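Local coordinates for protein transcriptional regulator (Enterococcus faecalis, PDB 3QFI) that is of unknown molecular function but belongs to the LytR-CpsA-Psr family of proteins, which are associated with the bacterial cell envelope, at residues E54-M59 against F224-S229; D69-D74 against A91-Q96; N128-F133 against H160-G165; A237-I242 against F282-T287. All blocks are in the same frame, centred on the assembly; numbering follows the deposited sequence.

Contact 1 of 4, residues E54-M59 against F224-S229; sequences ENKSTM and FKTIDS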
loop_
_atom_site.group_PDB
_atom_site.type_symbol
_atom_site.label_atom_id
_atom_site.label_comp_id
_atom_site.label_asym_id
_atom_site.label_seq_id
_atom_site.Cartn_x
_atom_site.Cartn_y
_atom_site.Cartn_z
ATOM N N GLU A 54 2.181 19.234 6.232
ATOM C CA GLU A 54 3.540 18.933 6.646
ATOM C C GLU A 54 4.350 18.536 5.427
ATOM O O GLU A 54 5.426 17.958 5.541
ATOM C CB GLU A 54 3.536 17.809 7.676
ATOM C CG GLU A 54 4.823 17.677 8.448
ATOM C CD GLU A 54 4.731 16.604 9.501
ATOM O OE1 GLU A 54 4.503 15.427 9.137
ATOM O OE2 GLU A 54 4.881 16.936 10.697
ATOM N N ASN A 55 3.804 18.861 4.260
ATOM C CA ASN A 55 4.437 18.578 2.988
ATOM C C ASN A 55 5.036 17.183 2.938
ATOM O O ASN A 55 6.240 17.040 2.736
ATOM C CB ASN A 55 5.531 19.612 2.722
ATOM C CG ASN A 55 5.009 21.029 2.775
ATOM O OD1 ASN A 55 4.111 21.405 2.021
ATOM N ND2 ASN A 55 5.565 21.826 3.676
ATOM N N LYS A 56 4.206 16.152 3.102
ATOM C CA LYS A 56 4.709 14.777 3.084
ATOM C C LYS A 56 3.611 13.715 2.876
ATOM O O LYS A 56 2.427 13.962 3.127
ATOM C CB LYS A 56 5.469 14.508 4.395
ATOM C CG LYS A 56 6.200 13.166 4.464
ATOM C CD LYS A 56 7.296 13.125 5.556
ATOM C CE LYS A 56 6.750 12.858 6.955
ATOM N NZ LYS A 56 5.742 13.864 7.376
ATOM N N SER A 57 4.026 12.545 2.389
ATOM C CA SER A 57 3.132 11.409 2.167
ATOM C C SER A 57 3.823 10.187 2.731
ATOM O O SER A 57 5.021 9.998 2.533
ATOM C CB SER A 57 2.838 11.175 0.679
ATOM O OG SER A 57 1.921 12.127 0.177
ATOM N N THR A 58 3.052 9.356 3.419
ATOM C CA THR A 58 3.578 8.166 4.057
ATOM C C THR A 58 2.944 6.915 3.463
ATOM O O THR A 58 1.724 6.718 3.543
ATOM C CB THR A 58 3.279 8.218 5.556
ATOM O OG1 THR A 58 3.513 9.548 6.037
ATOM C CG2 THR A 58 4.151 7.254 6.316
ATOM N N MET A 59 3.789 6.086 2.856
ATOM C CA MET A 59 3.377 4.830 2.242
ATOM C C MET A 59 3.445 3.772 3.325
ATOM O O MET A 59 4.241 3.868 4.258
ATOM C CB MET A 59 4.316 4.455 1.096
ATOM C CG MET A 59 4.321 5.442 -0.064
ATOM S SD MET A 59 5.521 4.962 -1.350
ATOM C CE MET A 59 4.437 4.676 -2.738
ATOM N N PHE A 224 3.654 15.967 -1.915
ATOM C CA PHE A 224 4.493 14.919 -2.489
ATOM C C PHE A 224 5.958 15.344 -2.566
ATOM O O PHE A 224 6.771 14.689 -3.224
ATOM C CB PHE A 224 3.983 14.510 -3.876
ATOM C CG PHE A 224 2.612 13.897 -3.844
ATOM C CD1 PHE A 224 1.481 14.671 -4.087
ATOM C CD2 PHE A 224 2.442 12.568 -3.464
ATOM C CE1 PHE A 224 0.202 14.134 -3.944
ATOM C CE2 PHE A 224 1.171 12.021 -3.316
ATOM C CZ PHE A 224 0.045 12.808 -3.556
ATOM N N LYS A 225 6.300 16.439 -1.892
ATOM C CA LYS A 225 7.682 16.907 -1.894
ATOM C C LYS A 225 8.565 15.871 -1.225
ATOM O O LYS A 225 9.754 15.778 -1.513
ATOM C CB LYS A 225 7.818 18.245 -1.150
ATOM C CG LYS A 225 7.411 19.474 -1.958
ATOM C CD LYS A 225 7.683 20.762 -1.191
ATOM C CE LYS A 225 7.417 22.002 -2.045
ATOM N NZ LYS A 225 7.847 23.272 -1.362
ATOM N N THR A 226 7.973 15.088 -0.330
ATOM C CA THR A 226 8.713 14.071 0.398
ATOM C C THR A 226 7.797 12.887 0.660
ATOM O O THR A 226 6.763 13.028 1.317
ATOM C CB THR A 226 9.204 14.611 1.758
ATOM O OG1 THR A 226 9.768 15.918 1.583
ATOM C CG2 THR A 226 10.255 13.679 2.350
ATOM N N ILE A 227 8.178 11.728 0.141
ATOM C CA ILE A 227 7.406 10.509 0.318
ATOM C C ILE A 227 8.113 9.606 1.337
ATOM O O ILE A 227 9.096 8.954 1.000
ATOM C CB ILE A 227 7.288 9.750 -1.016
ATOM C CG1 ILE A 227 6.986 10.726 -2.163
ATOM C CG2 ILE A 227 6.208 8.684 -0.909
ATOM C CD1 ILE A 227 5.736 11.547 -1.993
ATOM N N ASP A 228 7.623 9.570 2.574
ATOM C CA ASP A 228 8.236 8.742 3.624
ATOM C C ASP A 228 7.591 7.342 3.674
ATOM O O ASP A 228 6.517 7.126 3.111
ATOM C CB ASP A 228 8.084 9.430 4.990
ATOM C CG ASP A 228 9.053 8.896 6.037
ATOM O OD1 ASP A 228 8.707 8.941 7.238
ATOM O OD2 ASP A 228 10.167 8.452 5.674
ATOM N N SER A 229 8.251 6.396 4.341
ATOM C CA SER A 229 7.735 5.031 4.461
ATOM C C SER A 229 7.506 4.648 5.921
ATOM O O SER A 229 7.901 5.368 6.832
ATOM C CB SER A 229 8.706 4.028 3.834
ATOM O OG SER A 229 8.923 4.298 2.463
#
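Ser57 and Ile227, and after them Thr58 and Asp228, form parallel beta bridges at one edge of the mixed six-stranded sheet. Here strand 227-230 is the outermost strand and pairs with strand 56-62. Three backbone bonds tie the pair. Ser57 N donates to Thr226 O at 3.0 Å, Asp228 N to Ser57 O at 2.6 Å, and Met59 N to Asp228 O at 2.9 Å. The last is the straightest, with 166° at the hydrogen. The Ser57 hydroxyl sits beside its own backbone N (chi1 -76°). Ser57 OG bonds to the carbonyl of Ala223 and meets the Phe224 ring obliquely, 3.6 Å from Phe224 CE2. On the same sheet face, Met59 lays its SD 3.8 Å from Ile227 CG2, the branch that stands anti to the Ile227 backbone N. Lys56 and Asp228 run side by side in one direction, with Lys56 CD 3.8 Å from Asp228 CB. Their charged ends do not meet. Lys56 bends at its last two torsions and makes its salt bridge with Glu54, NZ to OE1 at 2.7 Å. Asn55 and Lys56 form a G1 beta bulge in the hairpin that joins strands 44-51 and 56-62. Helix 166-184 covers the face that carries Met59 and Ile227, through Val177 and Arg182, and Val181 packs on Phe224. On the face of Thr58, Gln262 of helix 249-262 touches Lys56 and Thr58. Strand 44-51 flanks strand 56-62 on its inner side.

Contact 2 of 4, residues D69-D74 against A91-Q96; sequences DIVGND and AINTVQ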
loop_
_atom_site.group_PDB
_atom_site.type_symbol
_atom_site.label_atom_id
_atom_site.label_comp_id
_atom_site.label_asym_id
_atom_site.label_seq_id
_atom_site.Cartn_x
_atom_site.Cartn_y
_atom_site.Cartn_z
ATOM N N ASP A 69 -8.455 -8.979 12.499
ATOM C CA ASP A 69 -9.856 -9.294 12.430
ATOM C C ASP A 69 -10.285 -9.000 11.001
ATOM O O ASP A 69 -9.899 -7.976 10.422
ATOM C CB ASP A 69 -10.640 -8.448 13.435
ATOM C CG ASP A 69 -10.416 -8.903 14.862
ATOM O OD1 ASP A 69 -10.641 -10.104 15.131
ATOM O OD2 ASP A 69 -10.009 -8.078 15.717
ATOM N N ILE A 70 -11.033 -9.927 10.412
ATOM C CA ILE A 70 -11.521 -9.740 9.056
ATOM C C ILE A 70 -12.887 -9.113 9.231
ATOM O O ILE A 70 -13.880 -9.822 9.311
ATOM C CB ILE A 70 -11.695 -11.077 8.313
ATOM C CG1 ILE A 70 -10.414 -11.907 8.393
ATOM C CG2 ILE A 70 -12.070 -10.802 6.856
ATOM C CD1 ILE A 70 -9.227 -11.310 7.673
ATOM N N VAL A 71 -12.937 -7.788 9.287
ATOM C CA VAL A 71 -14.194 -7.079 9.502
ATOM C C VAL A 71 -15.286 -7.500 8.524
ATOM O O VAL A 71 -15.138 -7.406 7.306
ATOM C CB VAL A 71 -13.969 -5.535 9.467
ATOM C CG1 VAL A 71 -15.263 -4.792 9.777
ATOM C CG2 VAL A 71 -12.906 -5.155 10.486
ATOM N N GLY A 72 -16.392 -7.980 9.070
ATOM C CA GLY A 72 -17.464 -8.430 8.214
ATOM C C GLY A 72 -17.507 -9.946 8.090
ATOM O O GLY A 72 -18.565 -10.496 7.796
ATOM N N ASN A 73 -16.384 -10.632 8.304
ATOM C CA ASN A 73 -16.381 -12.098 8.205
ATOM C C ASN A 73 -16.513 -12.766 9.592
ATOM O O ASN A 73 -16.700 -13.987 9.698
ATOM C CB ASN A 73 -15.102 -12.582 7.505
ATOM C CG ASN A 73 -15.244 -13.984 6.921
ATOM O OD1 ASN A 73 -16.069 -14.222 6.033
ATOM N ND2 ASN A 73 -14.430 -14.919 7.412
ATOM N N ASP A 74 -16.444 -11.955 10.647
ATOM C CA ASP A 74 -16.557 -12.444 12.021
ATOM C C ASP A 74 -15.537 -13.527 12.335
ATOM O O ASP A 74 -15.832 -14.506 13.023
ATOM C CB ASP A 74 -17.971 -12.963 12.293
ATOM C CG ASP A 74 -18.933 -11.851 12.684
ATOM O OD1 ASP A 74 -19.013 -10.838 11.954
ATOM O OD2 ASP A 74 -19.611 -11.985 13.723
ATOM N N ALA A 91 -11.921 -5.468 2.405
ATOM C CA ALA A 91 -10.503 -5.100 2.543
ATOM C C ALA A 91 -10.364 -3.711 3.156
ATOM O O ALA A 91 -9.602 -3.515 4.105
ATOM C CB ALA A 91 -9.808 -5.132 1.196
ATOM N N ILE A 92 -11.103 -2.749 2.611
ATOM C CA ILE A 92 -11.059 -1.396 3.134
ATOM C C ILE A 92 -11.403 -1.393 4.624
ATOM O O ILE A 92 -10.690 -0.800 5.423
ATOM C CB ILE A 92 -12.049 -0.479 2.409
ATOM C CG1 ILE A 92 -11.641 -0.301 0.947
ATOM C CG2 ILE A 92 -12.105 0.854 3.107
ATOM C CD1 ILE A 92 -12.683 0.431 0.106
ATOM N N ASN A 93 -12.492 -2.050 5.004
ATOM C CA ASN A 93 -12.873 -2.073 6.411
ATOM C C ASN A 93 -11.813 -2.714 7.309
ATOM O O ASN A 93 -11.445 -2.135 8.323
ATOM C CB ASN A 93 -14.223 -2.783 6.586
ATOM C CG ASN A 93 -15.397 -1.924 6.123
ATOM O OD1 ASN A 93 -16.555 -2.258 6.357
ATOM N ND2 ASN A 93 -15.095 -0.817 5.467
ATOM N N THR A 94 -11.328 -3.893 6.919
ATOM C CA THR A 94 -10.309 -4.641 7.654
ATOM C C THR A 94 -9.058 -3.798 7.875
ATOM O O THR A 94 -8.507 -3.762 8.978
ATOM C CB THR A 94 -9.954 -5.956 6.891
ATOM O OG1 THR A 94 -10.979 -6.924 7.133
ATOM C CG2 THR A 94 -8.607 -6.522 7.323
ATOM N N VAL A 95 -8.608 -3.122 6.828
ATOM C CA VAL A 95 -7.451 -2.256 6.956
ATOM C C VAL A 95 -7.787 -1.053 7.869
ATOM O O VAL A 95 -6.946 -0.651 8.670
ATOM C CB VAL A 95 -6.967 -1.768 5.563
ATOM C CG1 VAL A 95 -5.850 -0.762 5.725
ATOM C CG2 VAL A 95 -6.463 -2.960 4.736
ATOM N N GLN A 96 -9.005 -0.497 7.756
ATOM C CA GLN A 96 -9.439 0.645 8.586
ATOM C C GLN A 96 -9.413 0.322 10.073
ATOM O O GLN A 96 -9.268 1.220 10.905
ATOM C CB GLN A 96 -10.866 1.115 8.242
ATOM C CG GLN A 96 -11.020 2.099 7.066
ATOM C CD GLN A 96 -12.406 2.785 7.019
ATOM O OE1 GLN A 96 -13.441 2.141 7.198
ATOM N NE2 GLN A 96 -12.416 4.088 6.755
HETATM O O HOH W 1 -8.439 -5.441 11.030
#
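Thr94 OG1 has two partners. It bonds to the carbonyl of Met90, one helical turn back. Thr94 OG1 also accepts a weak bond from Val71 N at 3.0 Å. The angle at that hydrogen is only 124°, so the grip across the contact is loose. With OG1 set beside the backbone N of Thr94 (chi1 -78°), the hydroxyl is placed to serve both the helix and the strand end. A water adds a second link. It donates to Asp69 O at 3.0 Å and to Thr94 O at 2.7 Å, so it joins a strand carbonyl to a helix carbonyl. The apolar part comes from Val71, whose two methyls both rest on the helix. Val71 CG1 lies 3.9 Å from Asn93 CB, and Val71 CG2 3.9 Å from Thr94 CA. The Val71 and Asn93 side chains cross at about a right angle. Ile70 CG2 reaches the Thr94 hydroxyl obliquely, 4.0 Å from OG1. Val71 and Gly72 are the middle residues of a type II turn, closed by Asn73 N to Ile70 O at 2.8 Å. The positive phi of Gly72 suits glycine. This turn lies in the loop that joins strands 67-70 and 75-78, which form a small antiparallel hairpin. The hairpin rests on helix 80-98, with Ile70 also on Met90 and Val71 on Glu97. Past the contact, Ala91 and Val95 of the helix pack on Met27 and Leu25 of strand 22-28.

Contact 3 of 4, residues N128-F133 against H160-G165; sequences NTIGEF and HEDPEG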
loop_
_atom_site.group_PDB
_atom_site.type_symbol
_atom_site.label_atom_id
_atom_site.label_comp_id
_atom_site.label_asym_id
_atom_site.label_seq_id
_atom_site.Cartn_x
_atom_site.Cartn_y
_atom_site.Cartn_z
ATOM N N ASN A 128 18.043 -0.868 -9.284
ATOM C CA ASN A 128 17.967 -2.302 -9.032
ATOM C C ASN A 128 19.204 -2.765 -8.267
ATOM O O ASN A 128 20.261 -2.961 -8.863
ATOM C CB ASN A 128 17.868 -3.062 -10.358
ATOM C CG ASN A 128 17.686 -4.555 -10.164
ATOM O OD1 ASN A 128 17.696 -5.325 -11.123
ATOM N ND2 ASN A 128 17.511 -4.971 -8.919
ATOM N N THR A 129 19.068 -2.940 -6.952
ATOM C CA THR A 129 20.179 -3.382 -6.108
ATOM C C THR A 129 20.346 -4.895 -6.122
ATOM O O THR A 129 21.215 -5.442 -5.446
ATOM C CB THR A 129 19.992 -2.943 -4.641
ATOM O OG1 THR A 129 21.015 -3.539 -3.830
ATOM C CG2 THR A 129 18.635 -3.382 -4.120
ATOM N N ILE A 130 19.501 -5.566 -6.894
ATOM C CA ILE A 130 19.547 -7.017 -7.007
ATOM C C ILE A 130 20.094 -7.388 -8.391
ATOM O O ILE A 130 21.307 -7.482 -8.578
ATOM C CB ILE A 130 18.137 -7.625 -6.832
ATOM C CG1 ILE A 130 17.381 -6.900 -5.708
ATOM C CG2 ILE A 130 18.251 -9.107 -6.530
ATOM C CD1 ILE A 130 18.104 -6.865 -4.359
ATOM N N GLY A 131 19.198 -7.587 -9.359
ATOM C CA GLY A 131 19.617 -7.932 -10.708
ATOM C C GLY A 131 19.118 -9.277 -11.202
ATOM O O GLY A 131 19.851 -9.980 -11.897
ATOM N N GLU A 132 17.878 -9.632 -10.858
ATOM C CA GLU A 132 17.290 -10.912 -11.269
ATOM C C GLU A 132 17.103 -10.989 -12.778
ATOM O O GLU A 132 17.630 -10.161 -13.517
ATOM C CB GLU A 132 15.936 -11.142 -10.581
ATOM C CG GLU A 132 14.784 -10.264 -11.076
ATOM C CD GLU A 132 14.782 -8.889 -10.448
ATOM O OE1 GLU A 132 13.975 -8.038 -10.880
ATOM O OE2 GLU A 132 15.584 -8.662 -9.517
ATOM N N PHE A 133 16.351 -11.988 -13.230
ATOM C CA PHE A 133 16.105 -12.176 -14.660
ATOM C C PHE A 133 14.920 -13.106 -14.896
ATOM O O PHE A 133 14.792 -13.697 -15.969
ATOM C CB PHE A 133 17.345 -12.771 -15.347
ATOM C CG PHE A 133 17.602 -14.219 -14.997
ATOM C CD1 PHE A 133 17.903 -14.597 -13.688
ATOM C CD2 PHE A 133 17.537 -15.207 -15.979
ATOM C CE1 PHE A 133 18.136 -15.936 -13.361
ATOM C CE2 PHE A 133 17.767 -16.549 -15.665
ATOM C CZ PHE A 133 18.067 -16.913 -14.352
ATOM N N HIS A 160 12.009 -14.216 -5.111
ATOM C CA HIS A 160 12.904 -15.366 -5.112
ATOM C C HIS A 160 14.357 -14.936 -5.194
ATOM O O HIS A 160 15.173 -15.298 -4.346
ATOM C CB HIS A 160 12.566 -16.293 -6.283
ATOM C CG HIS A 160 11.168 -16.824 -6.242
ATOM N ND1 HIS A 160 10.698 -17.604 -5.206
ATOM C CD2 HIS A 160 10.132 -16.679 -7.102
ATOM C CE1 HIS A 160 9.434 -17.915 -5.430
ATOM N NE2 HIS A 160 9.067 -17.367 -6.574
ATOM N N GLU A 161 14.669 -14.160 -6.227
ATOM C CA GLU A 161 16.021 -13.665 -6.436
ATOM C C GLU A 161 16.380 -12.573 -5.430
ATOM O O GLU A 161 17.410 -11.922 -5.567
ATOM C CB GLU A 161 16.165 -13.105 -7.849
ATOM C CG GLU A 161 17.078 -13.919 -8.749
ATOM C CD GLU A 161 16.420 -15.188 -9.257
ATOM O OE1 GLU A 161 15.923 -15.985 -8.415
ATOM O OE2 GLU A 161 16.407 -15.394 -10.499
ATOM N N ASP A 162 15.524 -12.369 -4.431
ATOM C CA ASP A 162 15.770 -11.358 -3.411
ATOM C C ASP A 162 16.014 -11.966 -2.038
ATOM O O ASP A 162 15.132 -12.589 -1.446
ATOM C CB ASP A 162 14.597 -10.378 -3.316
ATOM C CG ASP A 162 14.761 -9.379 -2.174
ATOM O OD1 ASP A 162 15.823 -8.733 -2.092
ATOM O OD2 ASP A 162 13.827 -9.236 -1.363
ATOM N N PRO A 163 17.229 -11.785 -1.511
ATOM C CA PRO A 163 17.580 -12.321 -0.194
ATOM C C PRO A 163 16.826 -11.645 0.950
ATOM O O PRO A 163 17.361 -11.492 2.045
ATOM C CB PRO A 163 19.085 -12.082 -0.123
ATOM C CG PRO A 163 19.262 -10.835 -0.948
ATOM C CD PRO A 163 18.384 -11.118 -2.137
ATOM N N GLU A 164 15.585 -11.242 0.694
ATOM C CA GLU A 164 14.770 -10.575 1.710
ATOM C C GLU A 164 13.285 -10.891 1.551
ATOM O O GLU A 164 12.481 -10.624 2.445
ATOM C CB GLU A 164 14.980 -9.065 1.625
ATOM C CG GLU A 164 16.387 -8.619 1.959
ATOM C CD GLU A 164 16.679 -7.226 1.448
ATOM O OE1 GLU A 164 16.679 -7.042 0.208
ATOM O OE2 GLU A 164 16.906 -6.319 2.281
ATOM N N GLY A 165 12.931 -11.460 0.405
ATOM C CA GLY A 165 11.548 -11.808 0.141
ATOM C C GLY A 165 10.572 -10.671 0.369
ATOM O O GLY A 165 10.735 -9.585 -0.182
#
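Glu132 and Ile130 meet Glu161 where two loops of the LytR-CpsA-Psr family region come together. One loop follows strand 124-128; the other leads into helix 166-184. No hydrogen bond crosses between them, and the contact is made by side-chain carbons, carboxylate oxygens and the Glu161 carbonyl. Glu132 has its CG between the backbone N and the carbonyl carbon (chi1 72°), the crowded position. This chi1 sends CG away from Glu161, and the bend at chi2 follows; Glu132 CB makes the contact, 3.4 Å from Glu161 CB. The two carboxylates stay apart. Glu161 is bent too, and its acid reaches across to Phe133, with Glu161 OE2 3.4 Å from Phe133 CE1. That ring is brought round by its own chi1 of 71°. Ring and carboxylate planes differ by 39°. Val140 and Met158 touch Glu132 from neighbouring loops. Ile130 divides its two branches between two residues. CG2, which stands anti to the backbone N, lies against the Glu161 carbonyl, while CD1 goes on to the acid of Asp162. Asp162 O also accepts Gly165 N at 3.1 Å, at the N-cap of helix 166-184. Ile130 CD1 stands 3.7 Å from Asp162 OD1.

Contact 4 of 4, residues A237-I242 against F282-T287; sequences ATIDDI and FSYAVT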
loop_
_atom_site.group_PDB
_atom_site.type_symbol
_atom_site.label_atom_id
_atom_site.label_comp_id
_atom_site.label_asym_id
_atom_site.label_seq_id
_atom_site.Cartn_x
_atom_site.Cartn_y
_atom_site.Cartn_z
ATOM N N ALA A 237 4.834 -16.696 13.008
ATOM C CA ALA A 237 3.908 -17.544 13.754
ATOM C C ALA A 237 3.227 -18.590 12.884
ATOM O O ALA A 237 3.306 -18.550 11.655
ATOM C CB ALA A 237 2.857 -16.695 14.468
ATOM N N THR A 238 2.554 -19.535 13.529
ATOM C CA THR A 238 1.874 -20.586 12.798
ATOM C C THR A 238 0.754 -21.138 13.650
ATOM O O THR A 238 0.937 -21.354 14.843
ATOM C CB THR A 238 2.861 -21.696 12.433
ATOM O OG1 THR A 238 3.943 -21.122 11.688
ATOM C CG2 THR A 238 2.188 -22.752 11.581
ATOM N N ILE A 239 -0.409 -21.348 13.044
ATOM C CA ILE A 239 -1.556 -21.875 13.768
ATOM C C ILE A 239 -1.851 -23.306 13.343
ATOM O O ILE A 239 -1.404 -24.256 13.983
ATOM C CB ILE A 239 -2.805 -21.018 13.529
ATOM C CG1 ILE A 239 -2.494 -19.560 13.847
ATOM C CG2 ILE A 239 -3.936 -21.480 14.435
ATOM C CD1 ILE A 239 -2.023 -19.342 15.260
ATOM N N ASP A 240 -2.614 -23.462 12.269
ATOM C CA ASP A 240 -2.937 -24.788 11.773
ATOM C C ASP A 240 -2.002 -25.127 10.616
ATOM O O ASP A 240 -2.441 -25.322 9.486
ATOM C CB ASP A 240 -4.408 -24.864 11.321
ATOM C CG ASP A 240 -4.818 -23.706 10.404
ATOM O OD1 ASP A 240 -5.864 -23.836 9.717
ATOM O OD2 ASP A 240 -4.112 -22.664 10.378
ATOM N N ASP A 241 -0.709 -25.195 10.914
ATOM C CA ASP A 241 0.315 -25.499 9.921
ATOM C C ASP A 241 0.395 -24.380 8.882
ATOM O O ASP A 241 1.049 -24.519 7.841
ATOM C CB ASP A 241 0.031 -26.841 9.230
ATOM C CG ASP A 241 -0.092 -28.009 10.221
ATOM O OD1 ASP A 241 0.358 -27.870 11.387
ATOM O OD2 ASP A 241 -0.629 -29.075 9.826
ATOM N N ILE A 242 -0.277 -23.268 9.165
ATOM C CA ILE A 242 -0.250 -22.125 8.261
ATOM C C ILE A 242 0.601 -21.038 8.881
ATOM O O ILE A 242 0.540 -20.816 10.080
ATOM C CB ILE A 242 -1.646 -21.585 8.016
ATOM C CG1 ILE A 242 -2.488 -22.671 7.341
ATOM C CG2 ILE A 242 -1.574 -20.321 7.162
ATOM C CD1 ILE A 242 -3.872 -22.202 6.986
ATOM N N PHE A 282 -2.810 -14.443 20.725
ATOM C CA PHE A 282 -2.165 -15.136 19.605
ATOM C C PHE A 282 -0.654 -15.252 19.739
ATOM O O PHE A 282 0.016 -15.768 18.837
ATOM C CB PHE A 282 -2.479 -14.421 18.291
ATOM C CG PHE A 282 -3.901 -14.581 17.839
ATOM C CD1 PHE A 282 -4.415 -15.837 17.538
ATOM C CD2 PHE A 282 -4.729 -13.475 17.708
ATOM C CE1 PHE A 282 -5.732 -15.985 17.117
ATOM C CE2 PHE A 282 -6.045 -13.619 17.287
ATOM C CZ PHE A 282 -6.550 -14.879 16.989
ATOM N N SER A 283 -0.117 -14.772 20.858
ATOM C CA SER A 283 1.319 -14.818 21.072
ATOM C C SER A 283 1.824 -16.262 21.234
ATOM O O SER A 283 2.997 -16.553 20.965
ATOM C CB SER A 283 1.696 -13.973 22.293
ATOM O OG SER A 283 1.252 -14.585 23.489
ATOM N N TYR A 284 0.936 -17.164 21.656
ATOM C CA TYR A 284 1.291 -18.583 21.844
ATOM C C TYR A 284 1.677 -19.230 20.514
ATOM O O TYR A 284 2.150 -20.361 20.482
ATOM C CB TYR A 284 0.100 -19.360 22.446
ATOM C CG TYR A 284 -1.041 -19.579 21.467
ATOM C CD1 TYR A 284 -1.097 -20.723 20.665
ATOM C CD2 TYR A 284 -2.039 -18.618 21.306
ATOM C CE1 TYR A 284 -2.115 -20.903 19.732
ATOM C CE2 TYR A 284 -3.061 -18.786 20.372
ATOM C CZ TYR A 284 -3.096 -19.927 19.595
ATOM O OH TYR A 284 -4.113 -20.093 18.687
ATOM N N ALA A 285 1.437 -18.519 19.418
ATOM C CA ALA A 285 1.751 -19.028 18.093
ATOM C C ALA A 285 3.077 -18.477 17.567
ATOM O O ALA A 285 3.619 -18.985 16.588
ATOM C CB ALA A 285 0.627 -18.678 17.122
ATOM N N VAL A 286 3.592 -17.423 18.188
ATOM C CA VAL A 286 4.856 -16.859 17.742
ATOM C C VAL A 286 5.911 -17.965 17.778
ATOM O O VAL A 286 5.918 -18.783 18.700
ATOM C CB VAL A 286 5.330 -15.705 18.664
ATOM C CG1 VAL A 286 6.682 -15.211 18.203
ATOM C CG2 VAL A 286 4.331 -14.565 18.651
ATOM N N THR A 287 6.791 -17.982 16.774
ATOM C CA THR A 287 7.869 -18.973 16.670
ATOM C C THR A 287 9.239 -18.318 16.900
ATOM O O THR A 287 10.275 -18.954 16.708
ATOM C CB THR A 287 7.898 -19.654 15.265
ATOM O OG1 THR A 287 6.581 -20.097 14.902
ATOM C CG2 THR A 287 8.836 -20.863 15.273
#
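Tyr284 meets Ile239 at the hydroxyl of its ring, with OH 4.1 Å from Ile239 CD1. The two side chains cross at about a right angle. The chi1 of 72° brings the ring end toward Ile239, just past the end of strand 234-238. Phe282 turns its ring to Phe278 of helix 269-280, with the planes at about 50°. The third flat group is the carbonyl of Ala285. Thr238 N donates to Ala285 O at 3.3 Å and comes from above the carbonyl plane. Ala237 CA lies 3.2 Å from Ala285 O, and Ala237 CB is 4.0 Å from Ala285 CB. Ile239 adds its CD1 methyl, 3.3 Å from Ala285 CB, so the Ala285 methyl meets both Ala237 and Ile239. Thr238 OG1 turns back and bonds to Ala237 O at 2.6 Å, from above the carbonyl plane. Residues 283-285 have helical backbone angles, and Val286 N bonds to Ser283 O at 3.0 Å. Thr287 bonds through its backbone to Ser236, while Ala237 bonds to Tyr244 of strand 243-247. The result is a beta hairpin of strands 234-238 and 243-247 with the C-terminal segment joined to it by a single beta bridge, Ala237 to Val286.

How the contacts relate
No two of the four contacts touch. Contacts 2 and 4 come nearest, about 6 Å between nearest atoms, and each involves a two-stranded hairpin apart from the main sheet. Contact 1 closes a long loop of the chain, and contacts 2 and 3 are both nested inside it. Strand 56-62 of contact 1 leads directly to strand 67-70 of contact 2, yet their centres are 26 Å apart, on opposite sides of the chain's centre. Strand 227-230 of contact 1 is likewise followed by strand 234-238 of contact 4, with centres 35 Å apart. Helix 166-184 starts after the loop of contact 3 and packs on contact 1.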